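Local coordinates for protein heme oxygenase 1 (Synechocystis sp., PDB 1WE1) that binds heme and probably opens its ring with oxygen and electrons, releasing carbon monoxide and iron and giving biliverdin for the photosynthetic antenna chromophores, at residues S18-V23 against M198-F203; V43-F48 against K97-G102. One frame throughout, in Å; residues are numbered along the deposited sequence.

Contact 1. Residues S18-V23 against M198-F203. With HEM (protoporphyrin IX containing Fe), chain H.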
ATOM      1  N   SER A  18       5.921  13.190  -0.908  1.00 46.64           N
ATOM      2  CA  SER A  18       6.456  13.964  -2.016  1.00 47.16           C
ATOM      3  C   SER A  18       7.603  13.199  -2.708  1.00 47.05           C
ATOM      4  O   SER A  18       7.688  13.179  -3.937  1.00 44.95           O
ATOM      5  CB  SER A  18       6.946  15.320  -1.502  1.00 46.87           C
ATOM      6  OG  SER A  18       7.850  15.908  -2.419  1.00 53.41           O
ATOM      7  N   MET A  19       8.477  12.570  -1.921  1.00 46.50           N
ATOM      8  CA  MET A  19       9.584  11.799  -2.482  1.00 47.61           C
ATOM      9  C   MET A  19       9.027  10.576  -3.203  1.00 47.60           C
ATOM     10  O   MET A  19       9.559  10.138  -4.220  1.00 47.57           O
ATOM     11  CB  MET A  19      10.531  11.340  -1.380  1.00 48.16           C
ATOM     12  CG  MET A  19      11.355  12.444  -0.752  1.00 51.41           C
ATOM     13  SD  MET A  19      11.992  11.904   0.864  1.00 56.81           S
ATOM     14  CE  MET A  19      13.227  10.654   0.383  1.00 54.79           C
ATOM     15  N   ALA A  20       7.946  10.030  -2.667  1.00 46.93           N
ATOM     16  CA  ALA A  20       7.306   8.867  -3.262  1.00 47.37           C
ATOM     17  C   ALA A  20       6.880   9.173  -4.703  1.00 48.40           C
ATOM     18  O   ALA A  20       7.145   8.401  -5.625  1.00 47.89           O
ATOM     19  CB  ALA A  20       6.098   8.473  -2.428  1.00 42.27           C
ATOM     20  N   GLU A  21       6.231  10.317  -4.889  1.00 49.99           N
ATOM     21  CA  GLU A  21       5.757  10.725  -6.201  1.00 50.98           C
ATOM     22  C   GLU A  21       6.895  10.954  -7.190  1.00 50.03           C
ATOM     23  O   GLU A  21       6.694  10.873  -8.397  1.00 51.60           O
ATOM     24  CB  GLU A  21       4.946  12.017  -6.090  1.00 53.56           C
ATOM     25  CG  GLU A  21       3.674  11.938  -5.265  1.00 56.72           C
ATOM     26  CD  GLU A  21       3.201  13.322  -4.847  1.00 60.63           C
ATOM     27  OE1 GLU A  21       3.088  14.206  -5.726  1.00 61.40           O
ATOM     28  OE2 GLU A  21       2.947  13.534  -3.637  1.00 62.81           O
ATOM     29  N   ASN A  22       8.088  11.238  -6.679  1.00 49.27           N
ATOM     30  CA  ASN A  22       9.233  11.521  -7.535  1.00 47.77           C
ATOM     31  C   ASN A  22      10.157  10.355  -7.883  1.00 47.24           C
ATOM     32  O   ASN A  22      11.148  10.536  -8.587  1.00 46.51           O
ATOM     33  CB  ASN A  22      10.052  12.651  -6.932  1.00 49.44           C
ATOM     34  CG  ASN A  22       9.337  13.980  -7.007  1.00 51.93           C
ATOM     35  OD1 ASN A  22       8.735  14.313  -8.034  1.00 53.68           O
ATOM     36  ND2 ASN A  22       9.406  14.757  -5.929  1.00 51.34           N
ATOM     37  N   VAL A  23       9.849   9.168  -7.379  1.00 45.52           N
ATOM     38  CA  VAL A  23      10.649   8.000  -7.690  1.00 42.95           C
ATOM     39  C   VAL A  23      10.516   7.767  -9.200  1.00 41.62           C
ATOM     40  O   VAL A  23       9.432   7.946  -9.757  1.00 41.38           O
ATOM     41  CB  VAL A  23      10.117   6.776  -6.938  1.00 43.42           C
ATOM     42  CG1 VAL A  23      10.816   5.512  -7.420  1.00 42.50           C
ATOM     43  CG2 VAL A  23      10.307   6.976  -5.444  1.00 42.07           C
ATOM     44  N   MET A 198       9.945   2.054   2.825  1.00 40.57           N
ATOM     45  CA  MET A 198       9.867   0.657   2.428  1.00 41.86           C
ATOM     46  C   MET A 198       9.061   0.443   1.140  1.00 42.31           C
ATOM     47  O   MET A 198       9.319  -0.490   0.379  1.00 39.73           O
ATOM     48  CB  MET A 198       9.292  -0.169   3.569  1.00 42.16           C
ATOM     49  CG  MET A 198      10.232  -0.216   4.743  1.00 46.07           C
ATOM     50  SD  MET A 198       9.710  -1.319   6.051  1.00 51.62           S
ATOM     51  CE  MET A 198       8.692  -0.195   7.061  1.00 50.84           C
ATOM     52  N   ASN A 199       8.086   1.311   0.903  1.00 41.72           N
ATOM     53  CA  ASN A 199       7.287   1.227  -0.305  1.00 42.39           C
ATOM     54  C   ASN A 199       8.177   1.717  -1.431  1.00 42.48           C
ATOM     55  O   ASN A 199       8.253   1.114  -2.499  1.00 43.14           O
ATOM     56  CB  ASN A 199       6.051   2.120  -0.185  1.00 40.85           C
ATOM     57  CG  ASN A 199       4.952   1.466   0.598  1.00 40.07           C
ATOM     58  OD1 ASN A 199       4.215   0.650   0.068  1.00 43.56           O
ATOM     59  ND2 ASN A 199       4.850   1.794   1.874  1.00 40.96           N
ATOM     60  N   MET A 200       8.869   2.814  -1.164  1.00 42.27           N
ATOM     61  CA  MET A 200       9.750   3.404  -2.141  1.00 41.56           C
ATOM     62  C   MET A 200      10.852   2.446  -2.572  1.00 43.23           C
ATOM     63  O   MET A 200      11.270   2.462  -3.728  1.00 44.05           O
ATOM     64  CB  MET A 200      10.343   4.695  -1.588  1.00 40.51           C
ATOM     65  CG  MET A 200       9.317   5.790  -1.384  1.00 39.50           C
ATOM     66  SD  MET A 200      10.056   7.431  -1.286  1.00 40.26           S
ATOM     67  CE  MET A 200      10.198   7.645   0.511  1.00 37.51           C
ATOM     68  N   LYS A 201      11.317   1.596  -1.662  1.00 43.77           N
ATOM     69  CA  LYS A 201      12.369   0.665  -2.027  1.00 44.05           C
ATOM     70  C   LYS A 201      11.836  -0.418  -2.974  1.00 43.34           C
ATOM     71  O   LYS A 201      12.557  -0.894  -3.855  1.00 41.37           O
ATOM     72  CB  LYS A 201      13.009   0.046  -0.778  1.00 46.53           C
ATOM     73  CG  LYS A 201      14.352  -0.595  -1.096  1.00 51.41           C
ATOM     74  CD  LYS A 201      15.192  -0.891   0.133  1.00 56.30           C
ATOM     75  CE  LYS A 201      16.530  -1.509  -0.285  1.00 56.81           C
ATOM     76  NZ  LYS A 201      17.536  -1.523   0.822  1.00 59.79           N
ATOM     77  N   MET A 202      10.574  -0.806  -2.801  1.00 42.43           N
ATOM     78  CA  MET A 202       9.982  -1.798  -3.690  1.00 40.40           C
ATOM     79  C   MET A 202       9.899  -1.215  -5.113  1.00 40.63           C
ATOM     80  O   MET A 202      10.166  -1.914  -6.098  1.00 38.89           O
ATOM     81  CB  MET A 202       8.589  -2.196  -3.202  1.00 37.11           C
ATOM     82  CG  MET A 202       8.606  -3.046  -1.946  1.00 38.28           C
ATOM     83  SD  MET A 202       6.992  -3.727  -1.449  1.00 43.45           S
ATOM     84  CE  MET A 202       6.074  -2.219  -1.093  1.00 40.78           C
ATOM     85  N   PHE A 203       9.544   0.067  -5.210  1.00 40.48           N
ATOM     86  CA  PHE A 203       9.429   0.744  -6.501  1.00 40.44           C
ATOM     87  C   PHE A 203      10.775   0.810  -7.206  1.00 42.77           C
ATOM     88  O   PHE A 203      10.877   0.534  -8.406  1.00 42.91           O
ATOM     89  CB  PHE A 203       8.916   2.175  -6.342  1.00 39.24           C
ATOM     90  CG  PHE A 203       7.551   2.284  -5.729  1.00 38.68           C
ATOM     91  CD1 PHE A 203       6.624   1.253  -5.842  1.00 38.90           C
ATOM     92  CD2 PHE A 203       7.170   3.463  -5.082  1.00 39.58           C
ATOM     93  CE1 PHE A 203       5.330   1.393  -5.320  1.00 41.43           C
ATOM     94  CE2 PHE A 203       5.879   3.623  -4.552  1.00 39.09           C
ATOM     95  CZ  PHE A 203       4.954   2.589  -4.670  1.00 40.12           C
TER
HETATM   96  CHA HEM H 300      -2.803  10.824   0.322  1.00 50.55           C
HETATM   97  CHB HEM H 300       0.053   7.005   1.137  1.00 46.77           C
HETATM   98  CHC HEM H 300       1.881   7.635  -3.314  1.00 48.70           C
HETATM   99  CHD HEM H 300      -1.970  10.265  -4.439  1.00 51.06           C
HETATM  100  C1A HEM H 300      -2.102   9.817   1.021  1.00 48.65           C
HETATM  101  C2A HEM H 300      -2.190   9.526   2.443  1.00 48.54           C
HETATM  102  C3A HEM H 300      -1.346   8.478   2.682  1.00 48.00           C
HETATM  103  C4A HEM H 300      -0.795   8.089   1.375  1.00 47.97           C
HETATM  104  CMA HEM H 300      -1.027   7.807   3.983  1.00 44.47           C
HETATM  105  CAA HEM H 300      -3.103  10.222   3.441  1.00 46.32           C
HETATM  106  CBA HEM H 300      -2.641  11.627   3.901  1.00 46.58           C
HETATM  107  CGA HEM H 300      -3.495  12.247   4.847  1.00 47.74           C
HETATM  108  O1A HEM H 300      -3.101  12.201   6.079  1.00 46.01           O
HETATM  109  O2A HEM H 300      -4.570  12.801   4.545  1.00 47.50           O
HETATM  110  C1B HEM H 300       0.848   6.853  -0.010  1.00 46.77           C
HETATM  111  C2B HEM H 300       1.971   5.925  -0.128  1.00 46.22           C
HETATM  112  C3B HEM H 300       2.450   6.058  -1.399  1.00 47.44           C
HETATM  113  C4B HEM H 300       1.667   7.124  -2.020  1.00 46.89           C
HETATM  114  CMB HEM H 300       2.437   5.005   0.973  1.00 44.17           C
HETATM  115  CAB HEM H 300       3.527   5.257  -2.106  1.00 45.90           C
HETATM  116  CBB HEM H 300       4.944   5.413  -1.494  1.00 47.21           C
HETATM  117  C1C HEM H 300       0.957   8.334  -4.048  1.00 49.09           C
HETATM  118  C2C HEM H 300       0.992   8.540  -5.489  1.00 51.87           C
HETATM  119  C3C HEM H 300       0.045   9.466  -5.738  1.00 52.66           C
HETATM  120  C4C HEM H 300      -0.760   9.591  -4.544  1.00 50.91           C
HETATM  121  CMC HEM H 300       1.926   7.823  -6.444  1.00 48.94           C
HETATM  122  CAC HEM H 300      -0.149  10.268  -7.027  1.00 52.37           C
HETATM  123  CBC HEM H 300      -1.112   9.532  -8.001  1.00 54.90           C
HETATM  124  C1D HEM H 300      -2.580  10.656  -3.222  1.00 53.11           C
HETATM  125  C2D HEM H 300      -3.726  11.559  -3.132  1.00 52.48           C
HETATM  126  C3D HEM H 300      -3.988  11.679  -1.805  1.00 53.72           C
HETATM  127  C4D HEM H 300      -2.959  10.893  -1.080  1.00 50.68           C
HETATM  128  CMD HEM H 300      -4.380  12.174  -4.327  1.00 50.54           C
HETATM  129  CAD HEM H 300      -5.080  12.444  -1.096  1.00 56.87           C
HETATM  130  CBD HEM H 300      -4.597  13.884  -0.612  1.00 62.38           C
HETATM  131  CGD HEM H 300      -5.502  14.496   0.288  1.00 67.00           C
HETATM  132  O1D HEM H 300      -6.047  13.808   1.230  1.00 70.02           O
HETATM  133  O2D HEM H 300      -5.779  15.726   0.180  1.00 67.47           O
HETATM  134  NA  HEM H 300      -1.237   8.950   0.395  1.00 49.14           N
HETATM  135  NB  HEM H 300       0.667   7.570  -1.171  1.00 46.81           N
HETATM  136  NC  HEM H 300      -0.167   8.960  -3.481  1.00 50.37           N
HETATM  137  ND  HEM H 300      -2.167  10.238  -1.959  1.00 50.15           N
HETATM  138 FE   HEM H 300      -0.728   8.948  -1.545  1.00 47.18          FE
HETATM  139  O   HOH W   1      -1.922   7.620  -1.773  1.00 47.27           O
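Met200 reaches from helix 182-205 onto the backbone of helix 14-21, and its path illustrates how a flexible thioether joins two helices beside a cofactor. The CB sets out toward segment 18-23, and CG, anti to the carbonyl carbon (chi1 -67°), carries the chain on to Ala20. Met200 CG comes within 4.1 Å of Ala20 CA, where the two backbones are closest. Met200 SD rests against the backbone, 3.6 Å from Ala20 N, and 3.9 Å from Met19 CB, while the methyl of Val23 CG2 approaches the same sulfur from further along the chain. The chain then bends at chi3, which brings CE back alongside Met19 CB.

Past the end of helix 14-21, Val23 meets Phe203 at about a right angle, with Val23 CG1 4.0 Å from Phe203 CB. The far side of the Phe203 ring reaches the heme: Phe203 CE2 is 3.7 Å from the vinyl carbon HEM CBB. HEM CBB is also touched by Ala20 CB at 3.4 Å and by Asn199 CB, so one vinyl group sits among residues from both helices. Ala20 is also a close neighbour of His17, the axial ligand of the heme iron, whose ND1 is hydrogen-bonded to Glu21.

Chemically this is an apolar joint centred on one sulfur: it relies on shape and dispersion to bring the proximal helix and helix 182-205 together around a hydrophobic edge of the porphyrin.

Contact 2. Residues V43-F48 against K97-G102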
ATOM      1  N   VAL A  43       2.390  -5.946  -7.257  1.00 37.27           N
ATOM      2  CA  VAL A  43       1.171  -6.552  -6.736  1.00 35.59           C
ATOM      3  C   VAL A  43       1.512  -7.771  -5.896  1.00 35.17           C
ATOM      4  O   VAL A  43       0.909  -7.996  -4.852  1.00 34.67           O
ATOM      5  CB  VAL A  43       0.235  -6.966  -7.891  1.00 36.90           C
ATOM      6  CG1 VAL A  43      -0.981  -7.740  -7.355  1.00 35.53           C
ATOM      7  CG2 VAL A  43      -0.220  -5.716  -8.651  1.00 36.01           C
ATOM      8  N   GLY A  44       2.473  -8.562  -6.362  1.00 34.09           N
ATOM      9  CA  GLY A  44       2.887  -9.736  -5.616  1.00 33.86           C
ATOM     10  C   GLY A  44       3.426  -9.309  -4.260  1.00 35.47           C
ATOM     11  O   GLY A  44       3.077  -9.894  -3.233  1.00 37.08           O
ATOM     12  N   ASN A  45       4.267  -8.278  -4.233  1.00 34.65           N
ATOM     13  CA  ASN A  45       4.798  -7.819  -2.957  1.00 36.11           C
ATOM     14  C   ASN A  45       3.702  -7.310  -2.002  1.00 36.45           C
ATOM     15  O   ASN A  45       3.572  -7.808  -0.877  1.00 37.26           O
ATOM     16  CB  ASN A  45       5.850  -6.739  -3.167  1.00 34.66           C
ATOM     17  CG  ASN A  45       7.208  -7.316  -3.539  1.00 36.42           C
ATOM     18  OD1 ASN A  45       7.536  -8.464  -3.212  1.00 35.53           O
ATOM     19  ND2 ASN A  45       8.016  -6.511  -4.207  1.00 37.83           N
ATOM     20  N   LEU A  46       2.908  -6.337  -2.440  1.00 35.62           N
ATOM     21  CA  LEU A  46       1.852  -5.819  -1.580  1.00 36.27           C
ATOM     22  C   LEU A  46       0.992  -6.966  -1.070  1.00 36.16           C
ATOM     23  O   LEU A  46       0.527  -6.950   0.063  1.00 37.10           O
ATOM     24  CB  LEU A  46       0.988  -4.810  -2.333  1.00 35.06           C
ATOM     25  CG  LEU A  46       1.786  -3.591  -2.781  1.00 35.47           C
ATOM     26  CD1 LEU A  46       0.869  -2.579  -3.445  1.00 34.88           C
ATOM     27  CD2 LEU A  46       2.463  -2.978  -1.573  1.00 35.43           C
ATOM     28  N   TYR A  47       0.795  -7.973  -1.910  1.00 36.48           N
ATOM     29  CA  TYR A  47       0.011  -9.127  -1.518  1.00 35.97           C
ATOM     30  C   TYR A  47       0.543  -9.707  -0.197  1.00 37.22           C
ATOM     31  O   TYR A  47      -0.232 -10.006   0.705  1.00 37.46           O
ATOM     32  CB  TYR A  47       0.070 -10.189  -2.620  1.00 34.73           C
ATOM     33  CG  TYR A  47      -0.481 -11.524  -2.197  1.00 33.14           C
ATOM     34  CD1 TYR A  47      -1.837 -11.693  -1.947  1.00 33.09           C
ATOM     35  CD2 TYR A  47       0.364 -12.608  -1.997  1.00 34.16           C
ATOM     36  CE1 TYR A  47      -2.333 -12.912  -1.501  1.00 32.99           C
ATOM     37  CE2 TYR A  47      -0.124 -13.831  -1.550  1.00 31.64           C
ATOM     38  CZ  TYR A  47      -1.466 -13.977  -1.303  1.00 32.72           C
ATOM     39  OH  TYR A  47      -1.943 -15.191  -0.843  1.00 38.05           O
ATOM     40  N   PHE A  48       1.862  -9.859  -0.080  1.00 39.02           N
ATOM     41  CA  PHE A  48       2.450 -10.411   1.143  1.00 40.91           C
ATOM     42  C   PHE A  48       2.416  -9.425   2.308  1.00 40.40           C
ATOM     43  O   PHE A  48       2.193  -9.812   3.454  1.00 39.31           O
ATOM     44  CB  PHE A  48       3.895 -10.855   0.895  1.00 41.56           C
ATOM     45  CG  PHE A  48       4.019 -11.938  -0.142  1.00 44.18           C
ATOM     46  CD1 PHE A  48       4.424 -11.637  -1.439  1.00 41.46           C
ATOM     47  CD2 PHE A  48       3.686 -13.258   0.169  1.00 42.91           C
ATOM     48  CE1 PHE A  48       4.494 -12.632  -2.412  1.00 42.80           C
ATOM     49  CE2 PHE A  48       3.750 -14.265  -0.798  1.00 43.50           C
ATOM     50  CZ  PHE A  48       4.154 -13.951  -2.095  1.00 42.97           C
ATOM     51  N   LYS A  97       5.937 -14.284  -6.370  1.00 46.12           N
ATOM     52  CA  LYS A  97       7.107 -14.302  -5.503  1.00 48.14           C
ATOM     53  C   LYS A  97       7.259 -12.954  -4.785  1.00 47.79           C
ATOM     54  O   LYS A  97       6.639 -11.949  -5.154  1.00 48.99           O
ATOM     55  CB  LYS A  97       8.377 -14.614  -6.305  1.00 48.53           C
ATOM     56  CG  LYS A  97       8.975 -13.409  -6.996  1.00 54.56           C
ATOM     57  CD  LYS A  97       8.089 -12.910  -8.122  1.00 60.92           C
ATOM     58  CE  LYS A  97       8.343 -11.428  -8.433  1.00 65.77           C
ATOM     59  NZ  LYS A  97       9.758 -11.115  -8.801  1.00 68.00           N
ATOM     60  N   ILE A  98       8.090 -12.935  -3.756  1.00 46.13           N
ATOM     61  CA  ILE A  98       8.308 -11.718  -2.999  1.00 45.06           C
ATOM     62  C   ILE A  98       9.759 -11.283  -3.183  1.00 43.91           C
ATOM     63  O   ILE A  98      10.653 -12.119  -3.189  1.00 45.54           O
ATOM     64  CB  ILE A  98       7.973 -11.967  -1.487  1.00 45.03           C
ATOM     65  CG1 ILE A  98       8.026 -10.657  -0.704  1.00 41.72           C
ATOM     66  CG2 ILE A  98       8.935 -12.998  -0.891  1.00 42.42           C
ATOM     67  CD1 ILE A  98       7.612 -10.837   0.746  1.00 42.96           C
ATOM     68  N   SER A  99       9.992  -9.986  -3.361  1.00 42.56           N
ATOM     69  CA  SER A  99      11.355  -9.481  -3.526  1.00 41.86           C
ATOM     70  C   SER A  99      12.011  -9.216  -2.158  1.00 41.73           C
ATOM     71  O   SER A  99      11.347  -9.268  -1.116  1.00 42.81           O
ATOM     72  CB  SER A  99      11.342  -8.183  -4.320  1.00 40.23           C
ATOM     73  OG  SER A  99      10.884  -7.132  -3.499  1.00 43.08           O
ATOM     74  N   ALA A 100      13.309  -8.917  -2.161  1.00 40.19           N
ATOM     75  CA  ALA A 100      14.015  -8.643  -0.909  1.00 38.45           C
ATOM     76  C   ALA A 100      13.405  -7.448  -0.177  1.00 37.07           C
ATOM     77  O   ALA A 100      13.192  -7.512   1.023  1.00 37.28           O
ATOM     78  CB  ALA A 100      15.505  -8.398  -1.166  1.00 34.46           C
ATOM     79  N   ALA A 101      13.119  -6.364  -0.891  1.00 37.96           N
ATOM     80  CA  ALA A 101      12.529  -5.190  -0.251  1.00 40.91           C
ATOM     81  C   ALA A 101      11.166  -5.560   0.307  1.00 42.69           C
ATOM     82  O   ALA A 101      10.795  -5.149   1.413  1.00 43.13           O
ATOM     83  CB  ALA A 101      12.382  -4.063  -1.240  1.00 41.33           C
ATOM     84  N   GLY A 102      10.424  -6.347  -0.463  1.00 42.50           N
ATOM     85  CA  GLY A 102       9.114  -6.764  -0.017  1.00 42.31           C
ATOM     86  C   GLY A 102       9.219  -7.599   1.241  1.00 42.29           C
ATOM     87  O   GLY A 102       8.380  -7.500   2.128  1.00 41.59           O
TER
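Asn45 and Ile98 mark the closest backbone approach, their CA atoms 5.2 Å apart, where the middle of helix 36-59 meets the extended residues that lead into helix 100-115. Gly44 faces Lys97 one residue earlier; a side chain at this glycine would point at the loop before helix 100-115 and come tight against Lys97 O. Ser99 then takes the N-cap position, its OG accepting from Gly102 N.

The amide of Asn45 faces this helix start with both its ends. Asn45 OD1 receives Ser99 N at 2.9 Å, a nearly straight bond (166°) that lies in the carbonyl plane and uses a lone pair. Asn45 ND2 donates to Ser99 OG at 3.0 Å, more bent and tilted 29° out of the amide plane. Two bonds to one residue fix the rotation of the amide. Ser99 OG is in turn hydrogen-bonded to Glu205, which also accepts from Ala101 N, so helix 182-205 joins in the cap. An alanine in place of Asn45 would probably leave Ser99 N without its acceptor and open a gap beside Ile98 CG1.

Beside the polar pair, Phe48 crosses Ile98 obliquely. Phe48 CE1 lies 3.7 Å from Ile98 CB, and Ile98 CD1 reaches back to Phe48 CB at 3.7 Å. Lys97 O sits at the ring's edge, near its plane, 3.5 Å from Phe48 CE1.

Such pairing of a side-chain amide with an N-cap serine shows how a helix start can be tied to a neighbouring helix: direction comes from the hydrogen bonds, and the aromatic-aliphatic packing alongside adds shape to them.

In the fold
Helix 182-205 is the element the two contacts share: it supplies residues 198-203 to contact 1, and through Glu205 it reaches the cap in contact 2. Met202 bridges them directly, its SD 3.7 Å from Asn45 CB and its CE as near Leu46 CD2, although the contact centres are 15 Å apart. Both lie about 11 Å from the centre of the chain, but contact 1 is the more buried, whereas contact 2 is partly buried. Their chemistry follows place in this all-helical fold. Beside the heme, apolar side chains meet; away from the annotated sites, where a loop becomes a helix, directed hydrogen bonds satisfy backbone groups at the helix start.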